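Citryl-spermidine/3,4-dihydroxybenzoyl-citryl-spermidine:spermidine ligase (Bacillus anthracis, PDB 3TO3) catalyses the ATP-dependent condensation of spermidine with citryl-spermidine or its 3,4-dihydroxybenzoyl derivative, a step in making the siderophore petrobactin. Local coordinates at residues R468-E473 and D499-L504; H427-V430 and I434-E437; E542-F547 and D555-I560; L464-P469 and N475-F480. All blocks are in the same frame, centred on the assembly; numbering follows the deposited sequence. Where two conformers were deposited one is given.

Contact 1: residues R468-E473 and D499-L504; sequences RPFLKE and DRIECL
The ring of Phe470 reaches from the loop at 468-473 to two aliphatic branch ends on 499-504, and these two touches make up the whole contact. Its outer atom CZ lies 3.5 Å from CD1 of Ile501, and CD2, on the flank of the ring, lies 3.7 Å from CD1 of Leu504. Neither methyl sits squarely over the ring or in its plane; both approach at a slant, one beside the far end and one along the side. Extension explains how Ile501 gets there: CG1 stands opposite the backbone N (chi1 -173°) and CD1 continues the zigzag, which carries this methyl nearer to the ring although the side chain does not set out in that direction. Leu504, three residues on and joined to Ile501 through the backbone bond from Leu504 N to Ile501 O (3.0 Å), offers its CD1 methyl to the CD2-CE2 flank of the ring. Phenylalanine suits this spot because a flat apolar ring can touch both branched residues at once. No hydrogen bond crosses the contact. On the loop side, the short 3-10 turn closed by Leu471 N on Arg468 O, at 3.1 Å, sets the backbone from which the ring projects. Phe470 has further neighbours: Arg556 makes a cation-pi contact with it and also hydrogen-bonds its carbonyl O, while Tyr467 meets it edge-to-face. The contact thus fills a corner where the loop after strand 465-467 meets the beginning of helix 502-528, with helix 554-560 beside Phe470 and Ile501, and Val429 of helix 410-432 against Leu504.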
loop_
_atom_site.group_PDB
_atom_site.type_symbol
_atom_site.label_atom_id
_atom_site.label_comp_id
_atom_site.label_asym_id
_atom_site.label_seq_id
_atom_site.Cartn_x
_atom_site.Cartn_y
_atom_site.Cartn_z
ATOM N N ARG B 468 -7.286 -3.601 39.797
ATOM C CA ARG B 468 -8.580 -3.734 40.464
ATOM C C ARG B 468 -8.510 -3.639 41.991
ATOM O O ARG B 468 -9.323 -2.960 42.606
ATOM C CB ARG B 468 -9.262 -5.045 40.029
ATOM C CG ARG B 468 -10.665 -5.255 40.577
ATOM C CD ARG B 468 -11.326 -6.482 39.946
ATOM N NE ARG B 468 -11.685 -6.214 38.555
ATOM C CZ ARG B 468 -12.910 -5.901 38.146
ATOM N NH1 ARG B 468 -13.907 -5.842 39.026
ATOM N NH2 ARG B 468 -13.137 -5.658 36.859
ATOM N N PRO B 469 -7.538 -4.321 42.610
ATOM C CA PRO B 469 -7.434 -4.211 44.071
ATOM C C PRO B 469 -7.220 -2.783 44.580
ATOM O O PRO B 469 -7.506 -2.553 45.749
ATOM C CB PRO B 469 -6.217 -5.079 44.399
ATOM C CG PRO B 469 -6.205 -6.107 43.304
ATOM C CD PRO B 469 -6.614 -5.331 42.070
ATOM N N PHE B 470 -6.743 -1.850 43.753
ATOM C CA PHE B 470 -6.562 -0.479 44.226
ATOM C C PHE B 470 -7.795 0.441 44.106
ATOM O O PHE B 470 -7.783 1.566 44.612
ATOM C CB PHE B 470 -5.375 0.195 43.516
ATOM C CG PHE B 470 -4.034 -0.077 44.158
ATOM C CD1 PHE B 470 -3.838 -1.208 44.953
ATOM C CD2 PHE B 470 -2.982 0.809 43.981
ATOM C CE1 PHE B 470 -2.621 -1.445 45.551
ATOM C CE2 PHE B 470 -1.763 0.586 44.584
ATOM C CZ PHE B 470 -1.576 -0.540 45.371
ATOM N N LEU B 471 -8.843 -0.000 43.426
ATOM C CA LEU B 471 -9.973 0.891 43.183
ATOM C C LEU B 471 -10.652 1.317 44.490
ATOM O O LEU B 471 -10.812 0.512 45.403
ATOM C CB LEU B 471 -10.976 0.237 42.234
ATOM C CG LEU B 471 -10.370 -0.290 40.927
ATOM C CD1 LEU B 471 -11.382 -1.092 40.134
ATOM C CD2 LEU B 471 -9.791 0.857 40.082
ATOM N N LYS B 472 -11.016 2.593 44.588
ATOM C CA LYS B 472 -11.690 3.096 45.779
ATOM C C LYS B 472 -13.018 2.367 45.901
ATOM O O LYS B 472 -13.418 1.980 47.003
ATOM C CB LYS B 472 -11.904 4.614 45.725
ATOM C CG LYS B 472 -11.232 5.422 46.854
ATOM C CD LYS B 472 -12.082 6.664 47.182
ATOM C CE LYS B 472 -11.249 7.887 47.584
ATOM N NZ LYS B 472 -11.853 9.180 47.071
ATOM N N GLU B 473 -13.704 2.183 44.774
ATOM C CA GLU B 473 -14.843 1.266 44.747
ATOM C C GLU B 473 -14.744 0.244 43.599
ATOM O O GLU B 473 -14.960 0.565 42.429
ATOM C CB GLU B 473 -16.139 2.076 44.670
ATOM C CG GLU B 473 -15.903 3.543 44.314
ATOM C CD GLU B 473 -17.164 4.387 44.384
ATOM O OE1 GLU B 473 -17.288 5.351 43.592
ATOM O OE2 GLU B 473 -18.028 4.095 45.237
ATOM N N ASP B 499 -3.432 -7.656 36.005
ATOM C CA ASP B 499 -3.442 -8.515 37.180
ATOM C C ASP B 499 -2.230 -8.252 38.051
ATOM O O ASP B 499 -2.163 -8.736 39.179
ATOM C CB ASP B 499 -3.476 -9.990 36.772
ATOM C CG ASP B 499 -2.131 -10.488 36.268
ATOM O OD1 ASP B 499 -1.232 -9.648 36.041
ATOM O OD2 ASP B 499 -1.980 -11.719 36.095
ATOM N N ARG B 500 -1.270 -7.500 37.513
ATOM C CA ARG B 500 -0.032 -7.215 38.234
ATOM C C ARG B 500 0.085 -5.743 38.607
ATOM O O ARG B 500 -0.176 -4.840 37.801
ATOM C CB ARG B 500 1.207 -7.724 37.470
ATOM C CG ARG B 500 1.239 -7.360 35.990
ATOM C CD ARG B 500 2.267 -8.171 35.185
ATOM N NE ARG B 500 3.662 -7.768 35.401
ATOM C CZ ARG B 500 4.227 -6.660 34.905
ATOM N NH1 ARG B 500 3.525 -5.797 34.167
ATOM N NH2 ARG B 500 5.506 -6.404 35.157
ATOM N N ILE B 501 0.469 -5.516 39.853
ATOM C CA ILE B 501 0.607 -4.170 40.380
ATOM C C ILE B 501 1.749 -3.395 39.700
ATOM O O ILE B 501 1.762 -2.147 39.699
ATOM C CB ILE B 501 0.801 -4.241 41.895
ATOM C CG1 ILE B 501 0.791 -2.852 42.525
ATOM C CG2 ILE B 501 2.083 -5.002 42.244
ATOM C CD1 ILE B 501 0.608 -2.942 44.023
ATOM N N GLU B 502 2.697 -4.121 39.105
ATOM C CA GLU B 502 3.800 -3.471 38.383
ATOM C C GLU B 502 3.317 -2.675 37.182
ATOM O O GLU B 502 4.009 -1.763 36.715
ATOM C CB GLU B 502 4.876 -4.467 37.944
ATOM C CG GLU B 502 5.745 -5.008 39.086
ATOM C CD GLU B 502 5.068 -6.133 39.879
ATOM O OE1 GLU B 502 3.969 -6.589 39.483
ATOM O OE2 GLU B 502 5.644 -6.565 40.900
ATOM N N CYS B 503 2.122 -3.010 36.686
ATOM C CA CYS B 503 1.500 -2.244 35.600
ATOM C C CYS B 503 1.519 -0.775 35.978
ATOM O O CYS B 503 1.811 0.095 35.161
ATOM C CB CYS B 503 0.043 -2.709 35.326
ATOM S SG CYS B 503 -1.383 -1.764 36.111
ATOM N N LEU B 504 1.210 -0.498 37.236
ATOM C CA LEU B 504 1.098 0.904 37.697
ATOM C C LEU B 504 2.458 1.604 37.781
ATOM O O LEU B 504 2.645 2.741 37.323
ATOM C CB LEU B 504 0.353 1.013 39.035
ATOM C CG LEU B 504 -1.039 0.383 39.203
ATOM C CD1 LEU B 504 -1.496 0.527 40.649
ATOM C CD2 LEU B 504 -2.056 1.021 38.269
#

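Contact 2: residues H427-V430 and I434-E437; sequences HLVV and IALE
Val429 turns CG2 to the strand and touches CB of Ala435 at 3.9 Å. That branch of the valine stands opposite its own carbonyl carbon, and it also lies 3.5 Å from Ile434 O. One helix position earlier, in the conformer given here, Leu428 meets Leu436 through single methyl groups, CD1 to CD1 at 3.5 Å, the side chains crossing at a slant. The small methyl of Ala435 probably suits a place where strand and helix run close; the nearest CA atoms, those of Val429 and Ile434, are 4.7 Å apart. Between these apolar touches the main chains meet directly. Ile434 N donates to Leu428 O in a nearly straight bond, 170° at the hydrogen, but a weak one at 3.3 Å, and Val429 CA adds a C-H...O contact to Ile434 O. Here the C-terminal end of helix 410-432 passes through a short connection, and the chain turns sharply into strand 434-435, an edge strand of a three-stranded mixed sheet. The strand is held in that sheet by backbone hydrogen bonds between Ala435 and Glu465 of strand 465-467. Farther out, Leu328 of helix 315-333 packs on both Ile434 and Leu436, and Val508 of helix 502-528 on Val429. His427, on the same helix as Val429, is hydrogen-bonded through ND1 to His546 and through NE2 to Asp335. The side chain of Leu436 lies about 11 Å from the bound magnesium ion.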
loop_
_atom_site.group_PDB
_atom_site.type_symbol
_atom_site.label_atom_id
_atom_site.label_comp_id
_atom_site.label_asym_id
_atom_site.label_seq_id
_atom_site.Cartn_x
_atom_site.Cartn_y
_atom_site.Cartn_z
ATOM N N HIS B 427 -1.095 10.821 41.678
ATOM C CA HIS B 427 -2.171 10.706 42.641
ATOM C C HIS B 427 -3.275 9.734 42.195
ATOM O O HIS B 427 -3.725 8.914 42.986
ATOM C CB HIS B 427 -2.771 12.065 42.945
ATOM C CG HIS B 427 -3.769 12.033 44.049
ATOM N ND1 HIS B 427 -3.411 12.157 45.376
ATOM C CD2 HIS B 427 -5.115 11.882 44.031
ATOM C CE1 HIS B 427 -4.499 12.083 46.132
ATOM N NE2 HIS B 427 -5.545 11.925 45.340
ATOM N N LEU B 428 -3.717 9.856 40.938
ATOM C CA LEU B 428 -4.691 8.951 40.334
ATOM C C LEU B 428 -4.238 7.500 40.446
ATOM O O LEU B 428 -5.030 6.613 40.764
ATOM C CB LEU B 428 -4.872 9.289 38.850
ATOM C CG LEU B 428 -5.920 10.345 38.537
ATOM C CD1 LEU B 428 -5.947 10.693 37.065
ATOM C CD2 LEU B 428 -7.291 9.833 38.996
ATOM N N VAL B 429 -2.962 7.254 40.162
ATOM C CA VAL B 429 -2.416 5.909 40.255
ATOM C C VAL B 429 -2.483 5.377 41.686
ATOM O O VAL B 429 -2.987 4.278 41.928
ATOM C CB VAL B 429 -0.952 5.853 39.758
ATOM C CG1 VAL B 429 -0.247 4.601 40.284
ATOM C CG2 VAL B 429 -0.917 5.920 38.235
ATOM N N VAL B 430 -1.997 6.164 42.638
ATOM C CA VAL B 430 -1.836 5.667 44.019
ATOM C C VAL B 430 -3.132 5.640 44.834
ATOM O O VAL B 430 -3.420 4.696 45.596
ATOM C CB VAL B 430 -0.774 6.489 44.756
ATOM C CG1 VAL B 430 -0.570 5.966 46.170
ATOM C CG2 VAL B 430 0.562 6.536 43.940
ATOM N N ILE B 434 -5.546 3.808 39.081
ATOM C CA ILE B 434 -5.882 4.010 37.689
ATOM C C ILE B 434 -4.705 4.669 36.964
ATOM O O ILE B 434 -4.299 5.769 37.318
ATOM C CB ILE B 434 -7.083 4.937 37.576
ATOM C CG1 ILE B 434 -8.324 4.265 38.154
ATOM C CG2 ILE B 434 -7.334 5.325 36.144
ATOM C CD1 ILE B 434 -9.548 5.122 38.046
ATOM N N ALA B 435 -4.145 4.014 35.951
ATOM C CA ALA B 435 -3.058 4.655 35.222
ATOM C C ALA B 435 -3.534 5.065 33.836
ATOM O O ALA B 435 -3.808 4.231 32.980
ATOM C CB ALA B 435 -1.879 3.756 35.140
ATOM N N LEU B 436 -3.676 6.368 33.643
ATOM C CA LEU B 436 -3.985 6.925 32.346
ATOM C C LEU B 436 -2.694 6.848 31.586
ATOM O O LEU B 436 -1.620 6.916 32.192
ATOM C CB LEU B 436 -4.435 8.376 32.495
ATOM C CG LEU B 436 -5.659 8.466 33.422
ATOM C CD1 LEU B 436 -6.064 9.895 33.675
ATOM C CD2 LEU B 436 -6.807 7.669 32.819
ATOM N N GLU B 437 -2.784 6.725 30.268
ATOM C CA GLU B 437 -1.579 6.711 29.480
ATOM C C GLU B 437 -1.151 8.179 29.451
ATOM O O GLU B 437 -1.821 9.067 28.944
ATOM C CB GLU B 437 -1.896 6.233 28.081
ATOM C CG GLU B 437 -0.752 5.574 27.354
ATOM C CD GLU B 437 -1.072 5.352 25.872
ATOM O OE1 GLU B 437 -0.173 4.890 25.137
ATOM O OE2 GLU B 437 -2.218 5.648 25.445
#

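Contact 3: residues E542-F547 and D555-I560; sequences EIENHF and DRFESI
Phe547 and Phe557 form an offset stack between two helices that run nearly antiparallel, a helical hairpin in which the last turn of 532-547 meets 554-560. The ring centroids are 4.6 Å apart and the planes are inclined by 24°. Because the rings are displaced, their overlap is partial: CD1 of Phe547 lies over the rim of one face of Phe557, 3.7 Å from CD2 of Phe557. The opposite face of Phe547 is covered by CD2 of His546, the residue before it, which sits over the ring centre, so this phenylalanine lies between the Phe557 ring and the imidazole of His546. Large rings suit the interface, whose segment axes approach only to 12.2 Å. Phe557 can reach across because its CG stands opposite the backbone N (chi1 174°), sending the ring outward to the other helix. There its far end meets Ile543, whose CG2 comes at a slant to within 3.5 Å of CZ of Phe557, the two side chains crossing at about a right angle. Glu544 starts out pointing away, but its bent chain swings the carboxylate back to the ring. Its main polar partner is the hydroxyl of Tyr563, which is hydrogen-bonded to OE2. That same oxygen lies at the edge of the Phe557 ring, near its plane, 3.8 Å from CE1, with the carboxylate turned 63° from the ring.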
loop_
_atom_site.group_PDB
_atom_site.type_symbol
_atom_site.label_atom_id
_atom_site.label_comp_id
_atom_site.label_asym_id
_atom_site.label_seq_id
_atom_site.Cartn_x
_atom_site.Cartn_y
_atom_site.Cartn_z
ATOM N N GLU B 542 8.897 16.987 45.279
ATOM C CA GLU B 542 7.491 17.262 45.037
ATOM C C GLU B 542 6.566 16.066 45.263
ATOM O O GLU B 542 5.463 16.224 45.796
ATOM C CB GLU B 542 7.282 17.852 43.652
ATOM C CG GLU B 542 7.977 19.155 43.532
ATOM C CD GLU B 542 7.471 20.173 44.526
ATOM O OE1 GLU B 542 6.396 19.942 45.132
ATOM O OE2 GLU B 542 8.155 21.208 44.692
ATOM N N ILE B 543 7.011 14.886 44.857
ATOM C CA ILE B 543 6.251 13.675 45.095
ATOM C C ILE B 543 6.161 13.517 46.608
ATOM O O ILE B 543 5.078 13.343 47.151
ATOM C CB ILE B 543 6.920 12.432 44.432
ATOM C CG1 ILE B 543 6.719 12.441 42.914
ATOM C CG2 ILE B 543 6.376 11.131 45.018
ATOM C CD1 ILE B 543 7.751 11.486 42.133
ATOM N N GLU B 544 7.300 13.605 47.290
ATOM C CA GLU B 544 7.321 13.469 48.746
ATOM C C GLU B 544 6.424 14.496 49.435
ATOM O O GLU B 544 5.704 14.155 50.367
ATOM C CB GLU B 544 8.742 13.570 49.307
ATOM C CG GLU B 544 9.597 12.324 49.101
ATOM C CD GLU B 544 9.058 11.074 49.793
ATOM O OE1 GLU B 544 8.650 11.153 50.976
ATOM O OE2 GLU B 544 9.060 10.000 49.145
ATOM N N ASN B 545 6.491 15.739 48.970
ATOM C CA ASN B 545 5.689 16.816 49.539
ATOM C C ASN B 545 4.180 16.499 49.462
ATOM O O ASN B 545 3.432 16.750 50.425
ATOM C CB ASN B 545 6.024 18.167 48.867
ATOM C CG ASN B 545 7.248 18.873 49.495
ATOM O OD1 ASN B 545 7.865 19.746 48.873
ATOM N ND2 ASN B 545 7.587 18.500 50.729
ATOM N N HIS B 546 3.747 15.937 48.327
ATOM C CA HIS B 546 2.347 15.564 48.111
ATOM C C HIS B 546 1.930 14.451 49.063
ATOM O O HIS B 546 0.983 14.602 49.833
ATOM C CB HIS B 546 2.084 15.086 46.683
ATOM C CG HIS B 546 0.674 14.626 46.465
ATOM N ND1 HIS B 546 -0.388 15.503 46.358
ATOM C CD2 HIS B 546 0.147 13.383 46.351
ATOM C CE1 HIS B 546 -1.506 14.821 46.182
ATOM N NE2 HIS B 546 -1.210 13.533 46.179
ATOM N N PHE B 547 2.662 13.342 49.020
ATOM C CA PHE B 547 2.273 12.163 49.786
ATOM C C PHE B 547 2.452 12.292 51.290
ATOM O O PHE B 547 1.879 11.509 52.050
ATOM C CB PHE B 547 2.890 10.886 49.213
ATOM C CG PHE B 547 2.262 10.481 47.935
ATOM C CD1 PHE B 547 2.949 10.576 46.744
ATOM C CD2 PHE B 547 0.942 10.072 47.912
ATOM C CE1 PHE B 547 2.344 10.229 45.535
ATOM C CE2 PHE B 547 0.324 9.727 46.710
ATOM C CZ PHE B 547 1.018 9.800 45.531
ATOM N N ASP B 555 1.411 3.154 52.541
ATOM C CA ASP B 555 1.780 1.771 52.250
ATOM C C ASP B 555 1.472 1.436 50.804
ATOM O O ASP B 555 2.106 0.572 50.211
ATOM C CB ASP B 555 1.101 0.799 53.212
ATOM C CG ASP B 555 1.792 0.750 54.583
ATOM O OD1 ASP B 555 3.018 1.014 54.642
ATOM O OD2 ASP B 555 1.121 0.437 55.602
ATOM N N ARG B 556 0.496 2.137 50.245
ATOM C CA ARG B 556 0.128 1.991 48.844
ATOM C C ARG B 556 1.226 2.590 47.991
ATOM O O ARG B 556 1.632 2.001 46.993
ATOM C CB ARG B 556 -1.153 2.760 48.560
ATOM C CG ARG B 556 -2.302 1.954 47.984
ATOM C CD ARG B 556 -3.587 2.613 48.448
ATOM N NE ARG B 556 -4.788 1.852 48.156
ATOM C CZ ARG B 556 -5.495 1.993 47.048
ATOM N NH1 ARG B 556 -5.103 2.855 46.127
ATOM N NH2 ARG B 556 -6.584 1.266 46.866
ATOM N N PHE B 557 1.672 3.782 48.389
ATOM C CA PHE B 557 2.735 4.485 47.706
ATOM C C PHE B 557 4.025 3.668 47.738
ATOM O O PHE B 557 4.715 3.535 46.729
ATOM C CB PHE B 557 2.942 5.889 48.302
ATOM C CG PHE B 557 4.140 6.635 47.725
ATOM C CD1 PHE B 557 5.266 6.888 48.508
ATOM C CD2 PHE B 557 4.138 7.074 46.399
ATOM C CE1 PHE B 557 6.368 7.568 47.986
ATOM C CE2 PHE B 557 5.246 7.753 45.867
ATOM C CZ PHE B 557 6.357 7.997 46.661
ATOM N N GLU B 558 4.333 3.090 48.886
ATOM C CA GLU B 558 5.516 2.272 48.969
ATOM C C GLU B 558 5.436 1.076 48.042
ATOM O O GLU B 558 6.399 0.791 47.330
ATOM C CB GLU B 558 5.769 1.822 50.402
ATOM C CG GLU B 558 6.803 2.676 51.101
ATOM C CD GLU B 558 6.622 2.715 52.615
ATOM O OE1 GLU B 558 6.097 1.720 53.187
ATOM O OE2 GLU B 558 6.999 3.750 53.229
ATOM N N SER B 559 4.299 0.385 48.027
ATOM C CA SER B 559 4.194 -0.870 47.268
ATOM C C SER B 559 4.350 -0.694 45.748
ATOM O O SER B 559 4.697 -1.625 45.021
ATOM C CB SER B 559 2.877 -1.584 47.584
ATOM O OG SER B 559 1.802 -0.969 46.900
ATOM N N ILE B 560 4.094 0.515 45.284
ATOM C CA ILE B 560 4.233 0.880 43.883
ATOM C C ILE B 560 5.724 0.997 43.467
ATOM O O ILE B 560 6.068 0.811 42.300
ATOM C CB ILE B 560 3.466 2.210 43.649
ATOM C CG1 ILE B 560 1.981 1.936 43.567
ATOM C CG2 ILE B 560 3.915 2.966 42.402
ATOM C CD1 ILE B 560 1.241 3.106 43.019
#

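Contact 4: residues L464-P469 and N475-F480; sequences LEFYRP and NKCPDF
Phe466 and Phe480 meet edge to edge: each ring has the other's CE2 near its own plane, 3.6 Å apart, and the two side chains slide past each other in opposite directions without stacking. One face of the Phe480 ring carries the carbonyl O of Pro478 from its own segment, 3.3 Å above the plane and offset toward the rim. Beside Phe466 lies the thiol of Cys477. Its SG is 3.6 Å from CZ of Phe466 and 4.4 Å from the ring centroid, 44° off the normal, an oblique sulfur-aromatic contact. Cysteine suits this place because its sulfur is compact and polarisable, able to lie against both a ring and a guanidinium. The guanidinium is that of Arg468, whose NH2 comes to 3.5 Å from SG. Its chain runs extended and then bends at chi3 (-72°), bringing the guanidinium end to the sulfur, while a salt bridge from NE to Glu497 holds the head of the side chain. Phe466 takes the first torsion in which CG stands between the backbone N and the carbonyl carbon (chi1 71°), and from there the ring extends toward the loop. The contact joins strand 465-467, the middle strand of the three-stranded sheet, to the loop that follows it: strand 497-498 lies alongside through backbone hydrogen bonds of Phe466, Trp327 of helix 315-333 meets Phe466 edge-to-face and also packs on Lys476 and Pro478, and Phe496 meets the Phe480 ring.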
loop_
_atom_site.group_PDB
_atom_site.type_symbol
_atom_site.label_atom_id
_atom_site.label_comp_id
_atom_site.label_asym_id
_atom_site.label_seq_id
_atom_site.Cartn_x
_atom_site.Cartn_y
_atom_site.Cartn_z
ATOM N N LEU B 464 -5.751 3.531 28.795
ATOM C CA LEU B 464 -5.914 3.322 30.219
ATOM C C LEU B 464 -5.699 1.882 30.741
ATOM O O LEU B 464 -6.189 0.897 30.178
ATOM C CB LEU B 464 -7.300 3.830 30.581
ATOM C CG LEU B 464 -7.874 3.665 31.960
ATOM C CD1 LEU B 464 -8.915 4.757 32.151
ATOM C CD2 LEU B 464 -8.482 2.288 32.107
ATOM N N GLU B 465 -4.935 1.784 31.821
ATOM C CA GLU B 465 -4.820 0.562 32.589
ATOM C C GLU B 465 -5.301 0.805 34.027
ATOM O O GLU B 465 -5.245 1.925 34.531
ATOM C CB GLU B 465 -3.375 0.063 32.577
ATOM C CG GLU B 465 -2.917 -0.359 31.193
ATOM C CD GLU B 465 -1.533 -1.017 31.163
ATOM O OE1 GLU B 465 -0.860 -1.113 32.208
ATOM O OE2 GLU B 465 -1.116 -1.447 30.071
ATOM N N PHE B 466 -5.763 -0.245 34.692
ATOM C CA PHE B 466 -6.106 -0.144 36.104
ATOM C C PHE B 466 -5.830 -1.440 36.863
ATOM O O PHE B 466 -5.782 -2.520 36.275
ATOM C CB PHE B 466 -7.560 0.310 36.300
ATOM C CG PHE B 466 -8.578 -0.720 35.939
ATOM C CD1 PHE B 466 -8.913 -1.728 36.837
ATOM C CD2 PHE B 466 -9.226 -0.671 34.712
ATOM C CE1 PHE B 466 -9.870 -2.672 36.513
ATOM C CE2 PHE B 466 -10.179 -1.621 34.370
ATOM C CZ PHE B 466 -10.505 -2.620 35.276
ATOM N N TYR B 467 -5.608 -1.306 38.166
ATOM C CA TYR B 467 -5.322 -2.438 39.012
ATOM C C TYR B 467 -6.483 -2.563 39.985
ATOM O O TYR B 467 -6.634 -1.748 40.889
ATOM C CB TYR B 467 -3.989 -2.249 39.750
ATOM C CG TYR B 467 -3.598 -3.461 40.581
ATOM C CD1 TYR B 467 -3.493 -4.719 39.999
ATOM C CD2 TYR B 467 -3.355 -3.351 41.955
ATOM C CE1 TYR B 467 -3.160 -5.825 40.754
ATOM C CE2 TYR B 467 -3.012 -4.467 42.726
ATOM C CZ TYR B 467 -2.912 -5.696 42.119
ATOM O OH TYR B 467 -2.584 -6.816 42.873
ATOM N N ARG B 468 -7.286 -3.601 39.797
ATOM C CA ARG B 468 -8.580 -3.734 40.464
ATOM C C ARG B 468 -8.510 -3.639 41.991
ATOM O O ARG B 468 -9.323 -2.960 42.606
ATOM C CB ARG B 468 -9.262 -5.045 40.029
ATOM C CG ARG B 468 -10.665 -5.255 40.577
ATOM C CD ARG B 468 -11.326 -6.482 39.946
ATOM N NE ARG B 468 -11.685 -6.214 38.555
ATOM C CZ ARG B 468 -12.910 -5.901 38.146
ATOM N NH1 ARG B 468 -13.907 -5.842 39.026
ATOM N NH2 ARG B 468 -13.137 -5.658 36.859
ATOM N N PRO B 469 -7.538 -4.321 42.610
ATOM C CA PRO B 469 -7.434 -4.211 44.071
ATOM C C PRO B 469 -7.220 -2.783 44.580
ATOM O O PRO B 469 -7.506 -2.553 45.749
ATOM C CB PRO B 469 -6.217 -5.079 44.399
ATOM C CG PRO B 469 -6.205 -6.107 43.304
ATOM C CD PRO B 469 -6.614 -5.331 42.070
ATOM N N ASN B 475 -16.596 -2.122 42.777
ATOM C CA ASN B 475 -17.888 -2.458 42.196
ATOM C C ASN B 475 -18.469 -1.346 41.319
ATOM O O ASN B 475 -19.510 -1.526 40.689
ATOM C CB ASN B 475 -18.866 -2.830 43.309
ATOM C CG ASN B 475 -18.917 -1.783 44.399
ATOM O OD1 ASN B 475 -18.076 -0.882 44.444
ATOM N ND2 ASN B 475 -19.897 -1.894 45.289
ATOM N N LYS B 476 -17.805 -0.195 41.288
ATOM C CA LYS B 476 -18.193 0.871 40.374
ATOM C C LYS B 476 -17.399 0.732 39.071
ATOM O O LYS B 476 -17.672 1.413 38.078
ATOM C CB LYS B 476 -17.980 2.247 41.018
ATOM C CG LYS B 476 -18.697 3.399 40.304
ATOM C CD LYS B 476 -18.374 4.774 40.918
ATOM C CE LYS B 476 -17.158 5.443 40.263
ATOM N NZ LYS B 476 -16.857 6.781 40.862
ATOM N N CYS B 477 -16.418 -0.169 39.085
ATOM C CA CYS B 477 -15.638 -0.496 37.894
ATOM C C CYS B 477 -16.543 -0.974 36.762
ATOM O O CYS B 477 -17.320 -1.929 36.939
ATOM C CB CYS B 477 -14.632 -1.596 38.220
ATOM S SG CYS B 477 -13.718 -2.179 36.801
ATOM N N PRO B 478 -16.433 -0.338 35.585
ATOM C CA PRO B 478 -17.357 -0.682 34.506
ATOM C C PRO B 478 -17.120 -2.120 34.078
ATOM O O PRO B 478 -15.965 -2.579 34.080
ATOM C CB PRO B 478 -16.981 0.290 33.382
ATOM C CG PRO B 478 -15.853 1.094 33.885
ATOM C CD PRO B 478 -15.294 0.437 35.091
ATOM N N ASP B 479 -18.191 -2.820 33.705
ATOM C CA ASP B 479 -18.054 -4.226 33.388
ATOM C C ASP B 479 -17.997 -4.322 31.881
ATOM O O ASP B 479 -19.039 -4.388 31.216
ATOM C CB ASP B 479 -19.324 -4.923 33.860
ATOM C CG ASP B 479 -19.407 -6.357 33.406
ATOM O OD1 ASP B 479 -18.377 -6.872 32.913
ATOM O OD2 ASP B 479 -20.491 -6.973 33.558
ATOM N N PHE B 480 -16.781 -4.511 31.368
ATOM C CA PHE B 480 -16.521 -4.357 29.934
ATOM C C PHE B 480 -17.093 -5.523 29.131
ATOM O O PHE B 480 -17.458 -5.386 27.963
ATOM C CB PHE B 480 -15.027 -4.204 29.683
ATOM C CG PHE B 480 -14.412 -3.042 30.421
ATOM C CD1 PHE B 480 -14.583 -1.738 29.964
ATOM C CD2 PHE B 480 -13.673 -3.243 31.580
ATOM C CE1 PHE B 480 -14.008 -0.648 30.656
ATOM C CE2 PHE B 480 -13.110 -2.162 32.271
ATOM C CZ PHE B 480 -13.279 -0.865 31.809
#

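All four contacts lie in the FhuF-like part of the chain. Contact 2 comes first along the chain; contacts 4 and 1 then start from the same stretch and share Arg468 and Pro469, and contact 3 comes last. Centres of contacts 1 and 4 are about 8 Å apart, those of 1 and 2 about 10 Å, and those of 3 and 4 about 22 Å. Contacts 2 and 4 reach neighbouring strands, 434-435 and 465-467, of one small sheet. Arg556 ties contact 3 to the rest by bonding the carbonyls of Val430 and Phe470. Together they join sheet and helices into one continuous region of this ligase.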